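Local coordinates for protein putative NADH-depentdent flavin oxidoreductase (Cupriavidus metallidurans, PDB 5OCS) that is an FMN-containing ene-reductase of the Old Yellow Enzyme family, probably an NAD(P)H-dependent reductase of activated carbon-carbon double bonds, at residues 165-169 with 170-174. Sequence-based numbering, arbitrary orientation.
Sequences KRAAR and LGIEG
Ile-172 lies back against Ala-167, in the last turn of the helix. Its CB sits 3.4 Å from Ala-167 O, and CG1 runs past the same oxygen at 3.7 Å. With CG1 beside the backbone N (chi1 -64°) and the chain then extended, CD1 comes to rest on the methyl CB of Ala-167, at 3.9 Å. The small alanine leaves room for this branched side chain, and both touch Ile-99 of the neighbouring strand 96-102, while Leu-86 also packs on Ile-172.

The backbone brings the two together. Ile-172 N donates to Ala-167 O (3.0 Å), and Gly-171 N turns back to Ala-168 O (2.9 Å), approaching from above the carbonyl plane. Gly-171 has a positive phi of 80°, where a side chain would jam against the preceding carbonyl oxygen, so glycine suits the turn. One residue earlier, Leu-170 N still makes the helical bond to Arg-166 O (3.0 Å), and Leu-170 CG lies 3.3 Å from that oxygen; its side chain also meets Leu-82 and Leu-86 of helix 76-92. Arg-166 and Arg-169 both form salt bridges to Glu-79, joining the end of helix 150-169 to helix 76-92.

The arrangement is a Schellman motif with a hydrophobic contact across it, ending helix 150-169 and leading into strand 175-179 of the TIM barrel.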
loop_
_atom_site.group_PDB
_atom_site.type_symbol
_atom_site.label_atom_id
_atom_site.label_comp_id
_atom_site.label_asym_id
_atom_site.label_seq_id
_atom_site.Cartn_x
_atom_site.Cartn_y
_atom_site.Cartn_z
ATOM N N LYS D 165 7.284 -13.129 24.569
ATOM C CA LYS D 165 7.319 -12.006 25.505
ATOM C C LYS D 165 7.640 -10.701 24.798
ATOM O O LYS D 165 7.072 -9.655 25.143
ATOM C CB LYS D 165 8.305 -12.275 26.636
ATOM C CG LYS D 165 7.831 -13.379 27.570
ATOM C CD LYS D 165 8.907 -13.678 28.592
ATOM C CE LYS D 165 8.536 -14.771 29.577
ATOM N NZ LYS D 165 9.701 -15.038 30.485
ATOM N N ARG D 166 8.546 -10.746 23.817
ATOM C CA ARG D 166 8.841 -9.546 23.024
ATOM C C ARG D 166 7.620 -9.098 22.250
ATOM O O ARG D 166 7.303 -7.894 22.212
ATOM C CB ARG D 166 10.019 -9.741 22.091
ATOM C CG ARG D 166 11.337 -9.992 22.780
ATOM C CD ARG D 166 12.415 -10.027 21.742
ATOM N NE ARG D 166 13.733 -10.395 22.271
ATOM C CZ ARG D 166 14.589 -9.549 22.827
ATOM N NH1 ARG D 166 14.295 -8.260 22.945
ATOM N NH2 ARG D 166 15.771 -9.994 23.276
ATOM N N ALA D 167 6.907 -10.069 21.669
ATOM C CA ALA D 167 5.685 -9.767 20.922
ATOM C C ALA D 167 4.643 -9.123 21.848
ATOM O O ALA D 167 3.999 -8.141 21.462
ATOM C CB ALA D 167 5.146 -11.008 20.230
ATOM N N ALA D 168 4.487 -9.649 23.048
ATOM C CA ALA D 168 3.536 -9.082 24.015
ATOM C C ALA D 168 3.915 -7.624 24.344
ATOM O O ALA D 168 3.052 -6.744 24.384
ATOM C CB ALA D 168 3.474 -9.937 25.279
ATOM N N ARG D 169 5.201 -7.388 24.570
ATOM C CA ARG D 169 5.709 -6.034 24.904
ATOM C C ARG D 169 5.527 -5.026 23.756
ATOM O O ARG D 169 5.301 -3.849 23.982
ATOM C CB ARG D 169 7.186 -6.123 25.235
ATOM C CG ARG D 169 7.788 -4.850 25.787
ATOM C CD ARG D 169 9.012 -5.135 26.630
ATOM N NE ARG D 169 10.028 -5.853 25.883
ATOM C CZ ARG D 169 11.020 -6.570 26.410
ATOM N NH1 ARG D 169 11.183 -6.660 27.719
ATOM N NH2 ARG D 169 11.888 -7.168 25.624
ATOM N N LEU D 170 5.540 -5.530 22.532
ATOM C CA LEU D 170 5.236 -4.724 21.352
ATOM C C LEU D 170 3.763 -4.432 21.183
ATOM O O LEU D 170 3.386 -3.665 20.292
ATOM C CB LEU D 170 5.778 -5.446 20.090
ATOM C CG LEU D 170 7.295 -5.472 19.907
ATOM C CD1 LEU D 170 7.741 -6.231 18.651
ATOM C CD2 LEU D 170 7.841 -4.075 19.816
ATOM N N GLY D 171 2.910 -5.044 21.998
ATOM C CA GLY D 171 1.492 -4.845 21.863
ATOM C C GLY D 171 0.909 -5.699 20.743
ATOM O O GLY D 171 -0.238 -5.490 20.355
ATOM N N ILE D 172 1.624 -6.732 20.276
ATOM C CA ILE D 172 1.021 -7.670 19.306
ATOM C C ILE D 172 -0.113 -8.418 20.038
ATOM O O ILE D 172 0.016 -8.765 21.226
ATOM C CB ILE D 172 2.096 -8.583 18.732
ATOM C CG1 ILE D 172 3.084 -7.742 17.946
ATOM C CG2 ILE D 172 1.493 -9.647 17.865
ATOM C CD1 ILE D 172 4.281 -8.448 17.384
ATOM N N GLU D 173 -1.198 -8.678 19.323
ATOM C CA GLU D 173 -2.465 -9.070 19.940
ATOM C C GLU D 173 -2.726 -10.565 19.937
ATOM O O GLU D 173 -3.725 -11.027 20.507
ATOM C CB GLU D 173 -3.580 -8.346 19.242
ATOM C CG GLU D 173 -3.562 -6.853 19.558
ATOM C CD GLU D 173 -4.360 -6.027 18.574
ATOM O OE1 GLU D 173 -3.864 -5.782 17.464
ATOM O OE2 GLU D 173 -5.537 -5.698 18.897
ATOM N N GLY D 174 -1.838 -11.332 19.316
ATOM C CA GLY D 174 -2.010 -12.753 19.226
ATOM C C GLY D 174 -0.804 -13.423 18.604
ATOM O O GLY D 174 0.005 -12.776 17.925
#